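PDB 4LZK: PixA inclusion body protein from Burkholderia cenocepacia, which is of unknown function but belongs to the PixA family of bacterial inclusion body proteins and is probably a component of intracellular protein inclusions. Local coordinates for residues I22-D27 and L53-G58; K81-G86 and F143-S148. All coordinates share one frame; numbering follows the deposited sequence.

Interaction 1. Residues I22-D27 and L53-G58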
ATOM      1  N   ILE C  22       5.455  -0.785 -19.342  1.00 12.52           N
ATOM      2  CA  ILE C  22       5.673  -0.015 -18.182  1.00 12.30           C
ATOM      3  C   ILE C  22       5.400   1.445 -18.552  1.00 11.10           C
ATOM      4  O   ILE C  22       5.873   1.855 -19.561  1.00 10.67           O
ATOM      5  CB  ILE C  22       7.125  -0.165 -17.601  1.00 12.21           C
ATOM      6  CG1 ILE C  22       7.489  -1.607 -17.223  1.00 15.07           C
ATOM      7  CG2 ILE C  22       7.324   0.776 -16.438  1.00 12.64           C
ATOM      8  CD1 ILE C  22       8.998  -1.757 -16.980  1.00 16.21           C
ATOM      9  N   LEU C  23       4.648   2.183 -17.723  1.00 10.97           N
ATOM     10  CA  LEU C  23       4.378   3.593 -17.923  1.00 11.02           C
ATOM     11  C   LEU C  23       4.876   4.406 -16.749  1.00 11.23           C
ATOM     12  O   LEU C  23       4.452   4.220 -15.560  1.00 11.04           O
ATOM     13  CB  LEU C  23       2.885   3.855 -18.233  1.00 11.18           C
ATOM     14  CG  LEU C  23       2.545   5.285 -18.685  1.00 10.87           C
ATOM     15  CD1 LEU C  23       3.162   5.566 -20.054  1.00 12.35           C
ATOM     16  CD2 LEU C  23       1.036   5.457 -18.667  1.00 12.07           C
ATOM     17  N   ALA C  24       5.729   5.373 -17.033  1.00 11.16           N
ATOM     18  CA  ALA C  24       6.125   6.317 -16.038  1.00 11.88           C
ATOM     19  C   ALA C  24       5.296   7.569 -16.231  1.00 11.58           C
ATOM     20  O   ALA C  24       5.247   8.087 -17.303  1.00 11.09           O
ATOM     21  CB  ALA C  24       7.647   6.659 -16.058  1.00 11.06           C
ATOM     22  N   VAL C  25       4.643   7.987 -15.149  1.00 12.99           N
ATOM     23  CA  VAL C  25       3.781   9.165 -15.137  1.00 14.36           C
ATOM     24  C   VAL C  25       4.377  10.222 -14.222  1.00 15.01           C
ATOM     25  O   VAL C  25       4.430  10.025 -13.025  1.00 13.81           O
ATOM     26  CB  VAL C  25       2.357   8.801 -14.716  1.00 15.75           C
ATOM     27  CG1 VAL C  25       1.444  10.061 -14.630  1.00 18.48           C
ATOM     28  CG2 VAL C  25       1.800   7.744 -15.674  1.00 17.41           C
ATOM     29  N   ILE C  26       4.771  11.357 -14.762  1.00 14.75           N
ATOM     30  CA  ILE C  26       5.612  12.295 -14.053  1.00 14.78           C
ATOM     31  C   ILE C  26       4.791  13.514 -13.696  1.00 14.86           C
ATOM     32  O   ILE C  26       4.016  14.012 -14.554  1.00 13.62           O
ATOM     33  CB  ILE C  26       6.796  12.719 -14.958  1.00 16.62           C
ATOM     34  CG1 ILE C  26       7.661  11.485 -15.199  1.00 19.32           C
ATOM     35  CG2 ILE C  26       7.614  13.881 -14.342  1.00 15.83           C
ATOM     36  CD1 ILE C  26       8.220  11.342 -16.533  1.00 21.46           C
ATOM     37  N   ASP C  27       4.864  13.935 -12.438  1.00 13.94           N
ATOM     38  CA  ASP C  27       4.173  15.155 -11.931  1.00 14.66           C
ATOM     39  C   ASP C  27       5.042  16.402 -12.314  1.00 15.72           C
ATOM     40  O   ASP C  27       5.916  16.861 -11.567  1.00 14.68           O
ATOM     41  CB  ASP C  27       3.915  15.060 -10.448  1.00 17.13           C
ATOM     42  CG  ASP C  27       3.042  16.235  -9.872  1.00 18.50           C
ATOM     43  OD1 ASP C  27       2.827  17.242 -10.547  1.00 19.76           O
ATOM     44  OD2 ASP C  27       2.591  16.105  -8.723  1.00 23.79           O
ATOM     45  N   LEU C  53       7.111  11.095  -9.224  1.00 15.81           N
ATOM     46  CA  LEU C  53       6.507  10.420 -10.311  1.00 15.15           C
ATOM     47  C   LEU C  53       5.869   9.144  -9.836  1.00 13.83           C
ATOM     48  O   LEU C  53       5.991   8.794  -8.673  1.00 14.59           O
ATOM     49  CB  LEU C  53       7.538  10.163 -11.428  1.00 17.13           C
ATOM     50  CG  LEU C  53       8.662   9.182 -11.017  1.00 18.55           C
ATOM     51  CD1 LEU C  53       8.765   8.101 -12.077  1.00 21.22           C
ATOM     52  CD2 LEU C  53       9.945   9.946 -10.918  1.00 21.15           C
ATOM     53  N   PHE C  54       5.195   8.440 -10.722  1.00 12.63           N
ATOM     54  CA  PHE C  54       4.540   7.171 -10.412  1.00 13.59           C
ATOM     55  C   PHE C  54       4.926   6.182 -11.547  1.00 13.86           C
ATOM     56  O   PHE C  54       5.059   6.595 -12.701  1.00 16.25           O
ATOM     57  CB  PHE C  54       3.060   7.390 -10.429  1.00 15.25           C
ATOM     58  CG  PHE C  54       2.594   8.522  -9.572  1.00 20.13           C
ATOM     59  CD1 PHE C  54       2.438   8.353  -8.212  1.00 22.95           C
ATOM     60  CD2 PHE C  54       2.285   9.751 -10.113  1.00 23.24           C
ATOM     61  CE1 PHE C  54       1.975   9.395  -7.395  1.00 25.34           C
ATOM     62  CE2 PHE C  54       1.814  10.810  -9.296  1.00 24.88           C
ATOM     63  CZ  PHE C  54       1.658  10.615  -7.944  1.00 26.39           C
HETATM   64  N   MSE C  55       5.091   4.929 -11.253  1.00 12.28           N
HETATM   65  CA  MSE C  55       5.414   3.932 -12.327  1.00 12.43           C
HETATM   66  C   MSE C  55       4.387   2.808 -12.216  1.00 12.51           C
HETATM   67  O   MSE C  55       4.063   2.398 -11.137  1.00 12.28           O
HETATM   68  CB  MSE C  55       6.800   3.377 -12.172  1.00 11.17           C
HETATM   69  CG  MSE C  55       7.883   4.356 -12.640  1.00 12.12           C
HETATM   70 SE   MSE C  55       9.709   3.634 -12.560  0.79 16.57          SE
HETATM   71  CE  MSE C  55       9.649   2.694 -14.217  1.00 16.48           C
ATOM     72  N   LEU C  56       3.848   2.396 -13.336  1.00 12.56           N
ATOM     73  CA  LEU C  56       2.833   1.354 -13.423  1.00 13.03           C
ATOM     74  C   LEU C  56       3.306   0.303 -14.408  1.00 13.55           C
ATOM     75  O   LEU C  56       4.061   0.643 -15.378  1.00 12.30           O
ATOM     76  CB  LEU C  56       1.602   1.989 -13.977  1.00 14.79           C
ATOM     77  CG  LEU C  56       1.066   3.177 -13.129  1.00 17.23           C
ATOM     78  CD1 LEU C  56      -0.090   3.730 -13.873  1.00 19.77           C
ATOM     79  CD2 LEU C  56       0.687   2.856 -11.706  1.00 16.40           C
ATOM     80  N   ASN C  57       2.865  -0.926 -14.235  1.00 11.90           N
ATOM     81  CA  ASN C  57       3.181  -1.967 -15.173  1.00 12.87           C
ATOM     82  C   ASN C  57       2.005  -2.950 -15.282  1.00 13.81           C
ATOM     83  O   ASN C  57       1.193  -3.100 -14.373  1.00 14.15           O
ATOM     84  CB  ASN C  57       4.491  -2.717 -14.793  1.00 13.96           C
ATOM     85  CG  ASN C  57       4.358  -3.443 -13.504  1.00 17.34           C
ATOM     86  OD1 ASN C  57       4.537  -2.848 -12.464  1.00 19.50           O
ATOM     87  ND2 ASN C  57       3.860  -4.708 -13.553  1.00 18.45           N
ATOM     88  N   GLY C  58       1.856  -3.556 -16.426  1.00 15.30           N
ATOM     89  CA  GLY C  58       0.777  -4.525 -16.608  1.00 17.94           C
ATOM     90  C   GLY C  58       1.073  -5.831 -15.907  1.00 19.59           C
ATOM     91  O   GLY C  58       2.207  -6.168 -15.584  1.00 15.76           O
TER
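The phenyl ring of F54 lies against the carbonyl oxygen of V25, with CD2 3.6 Å from V25 O. Its CG stands beside the backbone N (chi1 -53°), and because F54 N donates to V25 O at 2.9 Å, ring and amide meet the same oxygen. A second flat group, the N57 amide, is turned away from 22-27: ND2 donates to G58 O at 3.0 Å, from above that carbonyl's plane, and OD1 is held by S65. N57 still touches I22 through its aliphatic base, CB to I22 CG1 4.0 Å.

L23 with L56 and V25 with F54 are antiparallel hydrogen-bonded pairs, each linked in both directions; V25 N to F54 O is the straightest bond (2.8 Å, 175° at the hydrogen). Because both strands are extended, successive side chains alternate between two faces. I22, A24, I26, L53, M55 and N57, whose end leads away, share one face; there M55 bends at chi3 (82°) and brings its methyl CE to 3.7 Å from I22 CG2. Small A24 leaves room for the selenomethionine stem, CB to M55 CG 4.1 Å, while I26 and L53 run alongside each other in the same direction. W180 of strand 172-186 packs on A24, L53 and M55, placing this face in the interior between the two sheets.

The opposite face carries L23, V25, F54 and L56. Here V25 packs on L56 of the second subunit, L56 on its V25, and F54 on its E67. Apolar side chains thus suit both faces, one serving the fold's core and the other the subunit interface. The buried peptide groups of L23, V25, F54 and L56 bond across the ladder, those of I22, A24 and I26 turn to strand 81-88, and N57's amide has its own polar partners.

Interaction 2. Residues K81-G86 and F143-S148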
ATOM      1  N   LYS C  81      10.405  -9.523 -21.584  1.00 18.17           N
ATOM      2  CA  LYS C  81      10.631  -8.290 -22.270  1.00 18.76           C
ATOM      3  C   LYS C  81       9.963  -7.117 -21.531  1.00 15.32           C
ATOM      4  O   LYS C  81       8.937  -7.298 -20.888  1.00 13.92           O
ATOM      5  CB  LYS C  81      10.032  -8.383 -23.674  1.00 23.22           C
ATOM      6  CG  LYS C  81      10.497  -9.674 -24.360  1.00 34.03           C
ATOM      7  CD  LYS C  81      10.382  -9.670 -25.891  1.00 40.03           C
ATOM      8  CE  LYS C  81       9.103 -10.361 -26.421  1.00 45.64           C
ATOM      9  NZ  LYS C  81       8.799  -9.911 -27.822  1.00 48.66           N
ATOM     10  N   VAL C  82      10.542  -5.927 -21.621  1.00 14.73           N
ATOM     11  CA  VAL C  82       9.899  -4.744 -20.981  1.00 15.24           C
ATOM     12  C   VAL C  82       9.866  -3.618 -21.999  1.00 13.33           C
ATOM     13  O   VAL C  82      10.649  -3.655 -22.971  1.00 11.96           O
ATOM     14  CB  VAL C  82      10.557  -4.284 -19.704  1.00 15.94           C
ATOM     15  CG1 VAL C  82      10.462  -5.338 -18.618  1.00 17.11           C
ATOM     16  CG2 VAL C  82      12.016  -3.873 -19.955  1.00 18.32           C
ATOM     17  N   SER C  83       8.879  -2.755 -21.899  1.00 12.57           N
ATOM     18  CA  SER C  83       8.767  -1.646 -22.830  1.00 13.41           C
ATOM     19  C   SER C  83       8.313  -0.484 -21.984  1.00 13.95           C
ATOM     20  O   SER C  83       7.249  -0.564 -21.349  1.00 12.18           O
ATOM     21  CB  SER C  83       7.761  -1.941 -23.939  1.00 15.11           C
ATOM     22  OG  SER C  83       7.634  -0.763 -24.802  1.00 15.65           O
ATOM     23  N   LEU C  84       9.135   0.577 -21.957  1.00 12.87           N
ATOM     24  CA  LEU C  84       8.994   1.693 -21.046  1.00 12.43           C
ATOM     25  C   LEU C  84       8.621   2.942 -21.844  1.00 11.63           C
ATOM     26  O   LEU C  84       9.275   3.248 -22.855  1.00 12.19           O
ATOM     27  CB  LEU C  84      10.267   1.955 -20.245  1.00 13.06           C
ATOM     28  CG  LEU C  84      10.313   3.223 -19.418  1.00 15.57           C
ATOM     29  CD1 LEU C  84       9.330   3.082 -18.209  1.00 16.79           C
ATOM     30  CD2 LEU C  84      11.699   3.540 -18.923  1.00 16.81           C
HETATM   31  N   MSE C  85       7.603   3.628 -21.368  1.00 10.84           N
HETATM   32  CA  MSE C  85       7.177   4.938 -21.901  1.00 12.39           C
HETATM   33  C   MSE C  85       6.949   5.889 -20.793  1.00 12.38           C
HETATM   34  O   MSE C  85       6.761   5.477 -19.653  1.00 12.66           O
HETATM   35  CB  MSE C  85       5.885   4.798 -22.744  1.00 12.83           C
HETATM   36  CG  MSE C  85       6.007   3.746 -23.786  1.00 15.73           C
HETATM   37 SE   MSE C  85       4.436   3.596 -24.992  0.66 18.82          SE
HETATM   38  CE  MSE C  85       4.618   5.341 -25.840  1.00 15.51           C
ATOM     39  N   GLY C  86       6.965   7.213 -21.109  1.00 12.66           N
ATOM     40  CA  GLY C  86       6.806   8.225 -20.083  1.00 11.55           C
ATOM     41  C   GLY C  86       5.805   9.279 -20.529  1.00 12.29           C
ATOM     42  O   GLY C  86       5.720   9.613 -21.710  1.00 12.13           O
ATOM     43  N   PHE C 143       5.165   8.321 -31.111  1.00 20.74           N
ATOM     44  CA  PHE C 143       5.572   7.965 -29.746  1.00 18.62           C
ATOM     45  C   PHE C 143       6.913   7.288 -29.815  1.00 20.86           C
ATOM     46  O   PHE C 143       7.325   6.741 -30.872  1.00 18.70           O
ATOM     47  CB  PHE C 143       4.594   6.929 -29.156  1.00 19.01           C
ATOM     48  CG  PHE C 143       3.210   7.406 -28.961  1.00 19.88           C
ATOM     49  CD1 PHE C 143       2.849   8.033 -27.778  1.00 22.10           C
ATOM     50  CD2 PHE C 143       2.266   7.275 -29.958  1.00 20.80           C
ATOM     51  CE1 PHE C 143       1.553   8.533 -27.604  1.00 22.16           C
ATOM     52  CE2 PHE C 143       0.943   7.737 -29.769  1.00 24.74           C
ATOM     53  CZ  PHE C 143       0.590   8.353 -28.572  1.00 22.88           C
ATOM     54  N   GLN C 144       7.595   7.226 -28.664  1.00 20.52           N
ATOM     55  CA  GLN C 144       8.771   6.456 -28.538  1.00 18.99           C
ATOM     56  C   GLN C 144       8.670   5.569 -27.335  1.00 15.67           C
ATOM     57  O   GLN C 144       8.195   6.020 -26.317  1.00 15.64           O
ATOM     58  CB  GLN C 144       9.910   7.395 -28.280  1.00 23.67           C
ATOM     59  CG  GLN C 144      11.217   6.939 -28.689  1.00 29.57           C
ATOM     60  CD  GLN C 144      11.998   8.098 -29.222  1.00 33.42           C
ATOM     61  OE1 GLN C 144      11.691   9.232 -28.910  1.00 33.51           O
ATOM     62  NE2 GLN C 144      12.986   7.821 -30.043  1.00 32.62           N
ATOM     63  N   ALA C 145       9.099   4.332 -27.434  1.00 14.11           N
ATOM     64  CA  ALA C 145       9.148   3.430 -26.262  1.00 13.53           C
ATOM     65  C   ALA C 145      10.579   2.932 -26.155  1.00 15.03           C
ATOM     66  O   ALA C 145      11.331   3.000 -27.139  1.00 14.99           O
ATOM     67  CB  ALA C 145       8.180   2.279 -26.484  1.00 15.02           C
ATOM     68  N   PHE C 146      10.999   2.464 -24.996  1.00 14.54           N
ATOM     69  CA  PHE C 146      12.371   2.032 -24.745  1.00 14.18           C
ATOM     70  C   PHE C 146      12.279   0.563 -24.372  1.00 14.40           C
ATOM     71  O   PHE C 146      11.633   0.221 -23.367  1.00 12.65           O
ATOM     72  CB  PHE C 146      12.964   2.920 -23.684  1.00 14.00           C
ATOM     73  CG  PHE C 146      13.270   4.326 -24.203  1.00 14.41           C
ATOM     74  CD1 PHE C 146      12.236   5.278 -24.275  1.00 14.45           C
ATOM     75  CD2 PHE C 146      14.499   4.681 -24.622  1.00 17.90           C
ATOM     76  CE1 PHE C 146      12.479   6.549 -24.792  1.00 17.63           C
ATOM     77  CE2 PHE C 146      14.767   5.979 -25.107  1.00 16.31           C
ATOM     78  CZ  PHE C 146      13.714   6.898 -25.207  1.00 17.05           C
ATOM     79  N   GLU C 147      12.752  -0.326 -25.221  1.00 14.41           N
ATOM     80  CA  GLU C 147      12.507  -1.766 -25.009  1.00 16.03           C
ATOM     81  C   GLU C 147      13.781  -2.458 -24.481  1.00 12.39           C
ATOM     82  O   GLU C 147      14.910  -2.129 -24.894  1.00 14.02           O
ATOM     83  CB  GLU C 147      12.093  -2.430 -26.303  1.00 18.66           C
ATOM     84  CG  GLU C 147      10.779  -1.884 -26.883  1.00 23.39           C
ATOM     85  CD  GLU C 147      10.354  -2.582 -28.221  1.00 26.89           C
ATOM     86  OE1 GLU C 147      11.160  -3.274 -28.879  1.00 28.75           O
ATOM     87  OE2 GLU C 147       9.196  -2.397 -28.651  1.00 31.34           O
ATOM     88  N   SER C 148      13.621  -3.434 -23.636  1.00 13.96           N
ATOM     89  CA  SER C 148      14.714  -4.290 -23.253  1.00 13.81           C
ATOM     90  C   SER C 148      14.203  -5.675 -22.917  1.00 12.31           C
ATOM     91  O   SER C 148      13.064  -6.000 -23.146  1.00 10.95           O
ATOM     92  CB  SER C 148      15.436  -3.643 -22.085  1.00 15.03           C
ATOM     93  OG  SER C 148      16.577  -4.397 -21.683  1.00 15.12           O
TER
HETATM   94  O   HOH W   1       7.388   7.351 -24.140  1.00 27.22           O
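In this antiparallel beta ladder, joining the central strand of a five-stranded mixed sheet to its neighbour 142-149, M85 and F143 cross obliquely at one end. The M85 chain bends at chi3 (66°) and swings its methyl CE to 3.7 Å from F143 CB, close to the ring. Its stem passes A145, CG to CB 3.8 Å, where a compact methyl fits beside the long side chain. Roughly at right angles to that approach, S83, its OG anti to the backbone N (chi1 177°), sets that hydroxyl 3.5 Å from A145 CB. E147 lies on the same face as S83, its CG near S83 OG, and reaches solvent.

V82, L84, F146 and S148 occupy the reverse face. The F146 ring presents its edge to L84 O, which lies in the ring plane 3.9 Å from CD1; I99 of strand 96-105 touches both L84 and F146, so large apolar residues fit here. V82 CG2 rests 4.0 Å from S148 CB, and S148 OG bonds to A112 O.

Paired backbone bonds join V82 to S148 and L84 to F146. Beyond them a water bridges the strands, accepting from G86 N at 3.1 Å and donating to Q144 O at 2.7 Å.

Interactions 1 and 2 are successive parts of one sheet, their centres 12 Å apart. Strand 53-57 lies at an edge of the sheet within this chain, next to 19-26, and then come 81-88 and 142-149. The two ladders are joined by the parallel pairing of 19-26 with 81-88: I22 N approaches S83 O at 2.7 Å and A24 N approaches M85 O at 2.8 Å, both probable hydrogen bonds. Packing follows the same seam, with I22 CG2 3.5 Å from L84 CD1 on the interior side. Both contacts also reach the second subunit, interaction 1 with the larger number of residues. The two-sheet topology is consistent with the cupredoxin-related clan to which the family is assigned.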